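Local atomic coordinates of occlusion-derived virus envelope protein E66 (PDB entry 3VSN), a protein that degrades non-sulfated chondroitin as a polysaccharide lyase of the viral envelope and is essential for oral infection of the insect host. Residues Gln416-Leu429 against Val593-Asn607. Numbering follows the deposited sequence. Where two conformers were deposited one is given.
Sequences QTAIAKTDTAGAIL and VMVKENNKVSFMSAN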
ATOM      1  N   GLN A 416     -13.111  16.448  -2.663  1.00 12.66           N
ATOM      2  CA  GLN A 416     -12.385  17.495  -1.942  1.00 12.56           C
ATOM      3  C   GLN A 416     -12.019  16.946  -0.576  1.00 12.12           C
ATOM      4  O   GLN A 416     -12.898  16.513   0.173  1.00 12.00           O
ATOM      5  CB  GLN A 416     -13.238  18.761  -1.774  1.00 13.14           C
ATOM      6  CG  GLN A 416     -13.820  19.343  -3.057  1.00 13.80           C
ATOM      7  CD  GLN A 416     -12.775  19.952  -3.980  1.00 14.25           C
ATOM      8  OE1 GLN A 416     -11.746  20.475  -3.536  1.00 14.68           O
ATOM      9  NE2 GLN A 416     -13.044  19.901  -5.272  1.00 14.45           N
ATOM     10  N   THR A 417     -10.727  16.960  -0.258  1.00 11.62           N
ATOM     11  CA  THR A 417     -10.224  16.340   0.967  1.00 11.27           C
ATOM     12  C   THR A 417      -9.192  17.226   1.665  1.00 11.10           C
ATOM     13  O   THR A 417      -8.287  17.765   1.026  1.00 10.96           O
ATOM     14  CB  THR A 417      -9.613  14.944   0.678  1.00 11.19           C
ATOM     15  OG1 THR A 417     -10.642  14.053   0.232  1.00 11.23           O
ATOM     16  CG2 THR A 417      -8.967  14.346   1.922  1.00 11.17           C
ATOM     17  N   ALA A 418      -9.342  17.368   2.978  1.00 10.86           N
ATOM     18  CA  ALA A 418      -8.361  18.078   3.790  1.00 10.94           C
ATOM     19  C   ALA A 418      -7.782  17.154   4.851  1.00 10.87           C
ATOM     20  O   ALA A 418      -8.473  16.273   5.370  1.00 10.59           O
ATOM     21  CB  ALA A 418      -8.980  19.308   4.437  1.00 10.90           C
ATOM     22  N   ILE A 419      -6.506  17.364   5.161  1.00 10.88           N
ATOM     23  CA  ILE A 419      -5.807  16.569   6.168  1.00 11.16           C
ATOM     24  C   ILE A 419      -5.032  17.501   7.100  1.00 11.30           C
ATOM     25  O   ILE A 419      -4.379  18.438   6.644  1.00 11.24           O
ATOM     26  CB  ILE A 419      -4.842  15.540   5.528  1.00 11.05           C
ATOM     27  CG1 ILE A 419      -5.595  14.602   4.576  1.00 11.20           C
ATOM     28  CG2 ILE A 419      -4.132  14.724   6.604  1.00 11.15           C
ATOM     29  CD1 ILE A 419      -4.702  13.797   3.642  1.00 11.22           C
ATOM     30  N   ALA A 420      -5.126  17.254   8.404  1.00 11.50           N
ATOM     31  CA  ALA A 420      -4.321  17.977   9.384  1.00 11.98           C
ATOM     32  C   ALA A 420      -3.752  16.977  10.370  1.00 12.14           C
ATOM     33  O   ALA A 420      -4.463  16.084  10.827  1.00 12.12           O
ATOM     34  CB  ALA A 420      -5.156  19.025  10.110  1.00 11.87           C
ATOM     35  N   LYS A 421      -2.469  17.114  10.691  1.00 12.49           N
ATOM     36  CA  LYS A 421      -1.838  16.188  11.627  1.00 12.99           C
ATOM     37  C   LYS A 421      -0.896  16.879  12.604  1.00 13.24           C
ATOM     38  O   LYS A 421      -0.334  17.941  12.312  1.00 12.77           O
ATOM     39  CB  LYS A 421      -1.100  15.066  10.877  1.00 13.06           C
ATOM     40  CG  LYS A 421       0.131  15.536  10.110  1.00 13.46           C
ATOM     41  CD  LYS A 421       0.866  14.374   9.464  1.00 13.76           C
ATOM     42  CE  LYS A 421       2.229  14.802   8.936  1.00 14.01           C
ATOM     43  NZ  LYS A 421       2.114  15.739   7.782  1.00 14.31           N
ATOM     44  N   THR A 422      -0.747  16.255  13.768  1.00 13.91           N
ATOM     45  CA  THR A 422       0.220  16.667  14.781  1.00 14.89           C
ATOM     46  C   THR A 422       1.104  15.462  15.129  1.00 15.70           C
ATOM     47  O   THR A 422       1.179  14.511  14.348  1.00 16.12           O
ATOM     48  CB  THR A 422      -0.475  17.209  16.048  1.00 14.90           C
ATOM     49  OG1 THR A 422      -1.400  16.230  16.542  1.00 15.22           O
ATOM     50  CG2 THR A 422      -1.214  18.516  15.754  1.00 14.93           C
ATOM     51  N   ASP A 423       1.732  15.500  16.305  1.00 16.08           N
ATOM     52  CA  ASP A 423       2.682  14.469  16.740  0.50 16.24           C
ATOM     53  C   ASP A 423       2.107  13.056  16.712  1.00 16.00           C
ATOM     54  O   ASP A 423       2.699  12.146  16.130  1.00 16.02           O
ATOM     55  CB  ASP A 423       3.182  14.766  18.156  0.50 17.08           C
ATOM     56  CG  ASP A 423       4.335  15.743  18.176  0.50 17.64           C
ATOM     57  OD1 ASP A 423       4.707  16.256  17.104  0.50 18.07           O
ATOM     58  OD2 ASP A 423       4.869  15.997  19.278  0.50 17.99           O
ATOM     59  N   THR A 424       0.955  12.873  17.357  1.00 15.09           N
ATOM     60  CA  THR A 424       0.373  11.541  17.522  1.00 14.56           C
ATOM     61  C   THR A 424      -1.010  11.399  16.891  1.00 13.77           C
ATOM     62  O   THR A 424      -1.578  10.309  16.880  1.00 13.67           O
ATOM     63  CB  THR A 424       0.262  11.150  19.014  1.00 14.76           C
ATOM     64  OG1 THR A 424      -0.754  11.942  19.643  1.00 15.11           O
ATOM     65  CG2 THR A 424       1.593  11.347  19.742  1.00 14.90           C
ATOM     66  N   ALA A 425      -1.546  12.497  16.366  1.00 12.87           N
ATOM     67  CA  ALA A 425      -2.906  12.493  15.851  1.00 12.19           C
ATOM     68  C   ALA A 425      -2.997  13.046  14.438  1.00 11.76           C
ATOM     69  O   ALA A 425      -2.187  13.876  14.032  1.00 11.59           O
ATOM     70  CB  ALA A 425      -3.825  13.263  16.789  1.00 12.15           C
ATOM     71  N   GLY A 426      -3.990  12.575  13.694  1.00 11.43           N
ATOM     72  CA  GLY A 426      -4.236  13.054  12.340  1.00 11.13           C
ATOM     73  C   GLY A 426      -5.716  12.986  12.021  1.00 10.96           C
ATOM     74  O   GLY A 426      -6.378  11.993  12.333  1.00 10.80           O
ATOM     75  N   ALA A 427      -6.236  14.047  11.413  1.00 10.82           N
ATOM     76  CA  ALA A 427      -7.629  14.088  10.988  1.00 10.68           C
ATOM     77  C   ALA A 427      -7.728  14.223   9.477  1.00 10.57           C
ATOM     78  O   ALA A 427      -6.897  14.881   8.847  1.00 10.42           O
ATOM     79  CB  ALA A 427      -8.364  15.235  11.667  1.00 10.72           C
ATOM     80  N   ILE A 428      -8.755  13.606   8.904  1.00 10.43           N
ATOM     81  CA  ILE A 428      -9.004  13.703   7.472  1.00 10.39           C
ATOM     82  C   ILE A 428     -10.484  13.989   7.221  1.00 10.38           C
ATOM     83  O   ILE A 428     -11.356  13.362   7.818  1.00 10.48           O
ATOM     84  CB  ILE A 428      -8.485  12.458   6.702  1.00 10.40           C
ATOM     85  CG1 ILE A 428      -8.742  12.591   5.193  1.00 10.34           C
ATOM     86  CG2 ILE A 428      -9.060  11.162   7.270  1.00 10.41           C
ATOM     87  CD1 ILE A 428      -7.920  11.640   4.349  1.00 10.38           C
ATOM     88  N   LEU A 429     -10.740  14.970   6.360  1.00 10.51           N
ATOM     89  CA  LEU A 429     -12.085  15.447   6.067  1.00 10.51           C
ATOM     90  C   LEU A 429     -12.329  15.285   4.578  1.00 10.68           C
ATOM     91  O   LEU A 429     -11.637  15.904   3.766  1.00 10.68           O
ATOM     92  CB  LEU A 429     -12.220  16.920   6.467  1.00 10.50           C
ATOM     93  CG  LEU A 429     -13.535  17.640   6.153  1.00 10.65           C
ATOM     94  CD1 LEU A 429     -14.720  16.953   6.813  1.00 10.70           C
ATOM     95  CD2 LEU A 429     -13.445  19.102   6.576  1.00 10.75           C
ATOM     96  N   VAL A 593     -10.229  21.734   8.284  1.00 11.16           N
ATOM     97  CA  VAL A 593      -9.990  20.732   9.320  1.00 11.20           C
ATOM     98  C   VAL A 593      -8.802  21.201  10.160  1.00 11.50           C
ATOM     99  O   VAL A 593      -7.878  21.837   9.636  1.00 11.41           O
ATOM    100  CB  VAL A 593      -9.770  19.311   8.728  1.00 11.15           C
ATOM    101  CG1 VAL A 593      -8.443  19.205   7.983  1.00 10.95           C
ATOM    102  CG2 VAL A 593      -9.854  18.245   9.817  1.00 11.09           C
ATOM    103  N   MET A 594      -8.838  20.902  11.456  1.00 11.80           N
ATOM    104  CA  MET A 594      -7.809  21.354  12.389  1.00 12.16           C
ATOM    105  C   MET A 594      -7.551  20.300  13.453  1.00 11.92           C
ATOM    106  O   MET A 594      -8.486  19.640  13.915  1.00 11.54           O
ATOM    107  CB  MET A 594      -8.242  22.660  13.071  1.00 12.94           C
ATOM    108  CG  MET A 594      -7.208  23.243  14.029  1.00 14.00           C
ATOM    109  SD  MET A 594      -7.924  24.254  15.348  1.00 16.12           S
ATOM    110  CE  MET A 594      -8.416  22.968  16.488  1.00 15.34           C
ATOM    111  N   VAL A 595      -6.285  20.149  13.835  1.00 11.71           N
ATOM    112  CA  VAL A 595      -5.905  19.308  14.967  1.00 12.01           C
ATOM    113  C   VAL A 595      -4.974  20.099  15.875  1.00 12.36           C
ATOM    114  O   VAL A 595      -4.059  20.768  15.395  1.00 12.37           O
ATOM    115  CB  VAL A 595      -5.218  17.996  14.518  1.00 12.01           C
ATOM    116  CG1 VAL A 595      -4.763  17.179  15.724  1.00 11.97           C
ATOM    117  CG2 VAL A 595      -6.165  17.167  13.663  1.00 11.88           C
ATOM    118  N   LYS A 596      -5.225  20.024  17.181  1.00 12.77           N
ATOM    119  CA  LYS A 596      -4.387  20.682  18.183  1.00 13.41           C
ATOM    120  C   LYS A 596      -3.865  19.652  19.168  1.00 13.81           C
ATOM    121  O   LYS A 596      -4.635  18.868  19.728  1.00 13.79           O
ATOM    122  CB  LYS A 596      -5.176  21.774  18.922  1.00 13.39           C
ATOM    123  CG  LYS A 596      -4.459  22.366  20.128  1.00 13.77           C
ATOM    124  CD  LYS A 596      -5.226  23.530  20.734  1.00 13.91           C
ATOM    125  CE  LYS A 596      -4.669  23.900  22.101  1.00 14.33           C
ATOM    126  NZ  LYS A 596      -5.108  22.955  23.166  1.00 14.27           N
ATOM    127  N   GLU A 597      -2.553  19.658  19.372  1.00 14.65           N
ATOM    128  CA  GLU A 597      -1.916  18.752  20.313  1.00 15.84           C
ATOM    129  C   GLU A 597      -0.678  19.411  20.891  1.00 16.81           C
ATOM    130  O   GLU A 597       0.196  19.885  20.153  1.00 16.52           O
ATOM    131  CB  GLU A 597      -1.565  17.414  19.641  1.00 15.87           C
ATOM    132  CG  GLU A 597      -0.836  16.446  20.558  1.00 16.26           C
ATOM    133  CD  GLU A 597      -0.494  15.121  19.900  1.00 16.58           C
ATOM    134  OE1 GLU A 597      -0.429  15.039  18.653  1.00 16.35           O
ATOM    135  OE2 GLU A 597      -0.280  14.149  20.656  1.00 17.02           O
ATOM    136  N   ASN A 598      -0.614  19.424  22.222  1.00 18.13           N
ATOM    137  CA  ASN A 598       0.434  20.123  22.957  1.00 19.45           C
ATOM    138  C   ASN A 598       0.442  21.603  22.568  1.00 19.77           C
ATOM    139  O   ASN A 598      -0.586  22.268  22.700  1.00 20.87           O
ATOM    140  CB  ASN A 598       1.793  19.430  22.765  1.00 19.83           C
ATOM    141  CG  ASN A 598       1.773  17.981  23.229  1.00 20.46           C
ATOM    142  OD1 ASN A 598       1.138  17.650  24.236  1.00 20.98           O
ATOM    143  ND2 ASN A 598       2.461  17.111  22.499  1.00 20.54           N
ATOM    144  N   ASN A 599       1.566  22.104  22.064  1.00 20.50           N
ATOM    145  CA  ASN A 599       1.672  23.501  21.644  1.00 20.81           C
ATOM    146  C   ASN A 599       1.674  23.660  20.117  1.00 20.08           C
ATOM    147  O   ASN A 599       2.206  24.639  19.587  1.00 19.63           O
ATOM    148  CB  ASN A 599       2.931  24.140  22.250  1.00 22.72           C
ATOM    149  CG  ASN A 599       4.217  23.613  21.626  1.00 24.47           C
ATOM    150  OD1 ASN A 599       4.282  22.470  21.159  1.00 26.16           O
ATOM    151  ND2 ASN A 599       5.249  24.453  21.604  1.00 25.41           N
ATOM    152  N   LYS A 600       1.091  22.690  19.419  1.00 18.57           N
ATOM    153  CA  LYS A 600       1.105  22.679  17.959  1.00 18.12           C
ATOM    154  C   LYS A 600      -0.313  22.581  17.413  1.00 16.86           C
ATOM    155  O   LYS A 600      -1.128  21.829  17.940  1.00 16.24           O
ATOM    156  CB  LYS A 600       1.951  21.507  17.459  1.00 19.39           C
ATOM    157  CG  LYS A 600       2.142  21.443  15.954  1.00 21.07           C
ATOM    158  CD  LYS A 600       2.884  20.171  15.569  1.00 22.58           C
ATOM    159  CE  LYS A 600       3.180  20.125  14.078  1.00 23.59           C
ATOM    160  NZ  LYS A 600       1.930  19.972  13.279  1.00 24.86           N
ATOM    161  N   VAL A 601      -0.606  23.355  16.369  1.00 15.50           N
ATOM    162  CA  VAL A 601      -1.895  23.282  15.683  1.00 14.58           C
ATOM    163  C   VAL A 601      -1.659  23.212  14.177  1.00 13.99           C
ATOM    164  O   VAL A 601      -0.817  23.941  13.643  1.00 13.61           O
ATOM    165  CB  VAL A 601      -2.802  24.496  16.000  1.00 14.84           C
ATOM    166  CG1 VAL A 601      -4.135  24.369  15.283  1.00 14.76           C
ATOM    167  CG2 VAL A 601      -3.048  24.622  17.492  1.00 15.33           C
ATOM    168  N   SER A 602      -2.403  22.335  13.504  1.00 12.92           N
ATOM    169  CA  SER A 602      -2.365  22.239  12.047  1.00 12.66           C
ATOM    170  C   SER A 602      -3.758  22.467  11.447  1.00 12.28           C
ATOM    171  O   SER A 602      -4.748  21.951  11.972  1.00 12.04           O
ATOM    172  CB  SER A 602      -1.824  20.872  11.623  1.00 12.94           C
ATOM    173  OG  SER A 602      -1.999  20.670  10.232  1.00 13.95           O
ATOM    174  N   PHE A 603      -3.818  23.244  10.361  1.00 11.56           N
ATOM    175  CA  PHE A 603      -5.050  23.493   9.598  1.00 11.29           C
ATOM    176  C   PHE A 603      -4.839  23.104   8.146  1.00 11.08           C
ATOM    177  O   PHE A 603      -3.737  23.260   7.621  1.00 10.95           O
ATOM    178  CB  PHE A 603      -5.374  24.986   9.540  1.00 11.32           C
ATOM    179  CG  PHE A 603      -5.852  25.584  10.827  1.00 11.40           C
ATOM    180  CD1 PHE A 603      -4.944  26.092  11.747  1.00 11.37           C
ATOM    181  CD2 PHE A 603      -7.217  25.720  11.081  1.00 11.48           C
ATOM    182  CE1 PHE A 603      -5.383  26.687  12.920  1.00 11.57           C
ATOM    183  CE2 PHE A 603      -7.664  26.318  12.256  1.00 11.40           C
ATOM    184  CZ  PHE A 603      -6.742  26.797  13.176  1.00 11.51           C
ATOM    185  N   MET A 604      -5.905  22.659   7.483  1.00 10.73           N
ATOM    186  CA  MET A 604      -5.909  22.543   6.025  1.00 10.78           C
ATOM    187  C   MET A 604      -7.321  22.723   5.474  1.00 10.75           C
ATOM    188  O   MET A 604      -8.296  22.345   6.122  1.00 10.56           O
ATOM    189  CB  MET A 604      -5.335  21.199   5.563  1.00 10.77           C
ATOM    190  CG  MET A 604      -5.295  21.046   4.049  1.00 10.95           C
ATOM    191  SD  MET A 604      -4.598  19.500   3.452  1.00 10.99           S
ATOM    192  CE  MET A 604      -5.090  19.569   1.729  1.00 10.96           C
ATOM    193  N   SER A 605      -7.412  23.308   4.281  1.00 10.81           N
ATOM    194  CA  SER A 605      -8.683  23.472   3.583  1.00 11.08           C
ATOM    195  C   SER A 605      -8.865  22.385   2.522  1.00 11.20           C
ATOM    196  O   SER A 605      -7.927  22.064   1.795  1.00 11.13           O
ATOM    197  CB  SER A 605      -8.747  24.849   2.921  1.00 11.23           C
ATOM    198  OG  SER A 605      -9.817  24.905   1.997  1.00 11.41           O
ATOM    199  N   ALA A 606     -10.075  21.835   2.428  1.00 11.29           N
ATOM    200  CA  ALA A 606     -10.380  20.830   1.405  1.00 11.65           C
ATOM    201  C   ALA A 606     -10.388  21.445   0.005  1.00 12.15           C
ATOM    202  O   ALA A 606     -10.340  20.723  -0.993  1.00 11.87           O
ATOM    203  CB  ALA A 606     -11.707  20.137   1.703  1.00 11.48           C
ATOM    204  N   ASN A 607     -10.450  22.778  -0.055  1.00 12.73           N
ATOM    205  CA  ASN A 607     -10.296  23.514  -1.310  1.00 13.78           C
ATOM    206  C   ASN A 607      -8.828  23.753  -1.675  1.00 14.04           C
ATOM    207  O   ASN A 607      -8.530  24.308  -2.731  1.00 14.19           O
ATOM    208  CB  ASN A 607     -11.065  24.840  -1.250  1.00 14.25           C
ATOM    209  CG  ASN A 607     -12.560  24.633  -1.133  1.00 14.84           C
ATOM    210  OD1 ASN A 607     -13.128  23.770  -1.804  1.00 15.86           O
ATOM    211  ND2 ASN A 607     -13.202  25.406  -0.269  1.00 14.84           N
TER
HETATM  212  O   HOH W   1      -9.046  18.514  -2.086  1.00 10.74           O
HETATM  213  O   HOH W   2       2.262  18.034  18.629  1.00 20.81           O
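Glu597 OE1 is gripped by two donors from the turn that links strands 416-421 and 426-429. Thr424 N meets the syn side of Glu597 OE1 at 2.9 Å, in a nearly straight bond (173°). Thr422 OG1 meets the anti side of Glu597 OE1 at 2.6 Å. Glu597 OE2 takes a very short bond of 2.5 Å from Thr424 OG1. The two bonds to OE1, with the very short one to OE2, probably hold the carboxylate in its rotation. They would also probably favour its charged form. The Glu597 chain is fully extended, with CG anti to the backbone N (chi1 177°), which carries the carboxylate across to the turn. Nearby, Lys600 NZ makes a weak bond to Lys421 O.

Further along, small residues meet branched ones. Val595 CG2 packs on Ala427 CB at 3.5 Å. Val593 CG1 packs on Ala418 CB at 3.6 Å. The extended Met604 chain lies against strand 416-421, and its SD accepts a weak bond from Ile419 N. At the far end, water 1 bridges Thr417 N and Ala606 O. Phe588 of strand 584-589 also touches Ala427 and Val593.

Two beta hairpins from different antiparallel sheets pack face to face, closely because alanines line one side, as in a beta-sandwich.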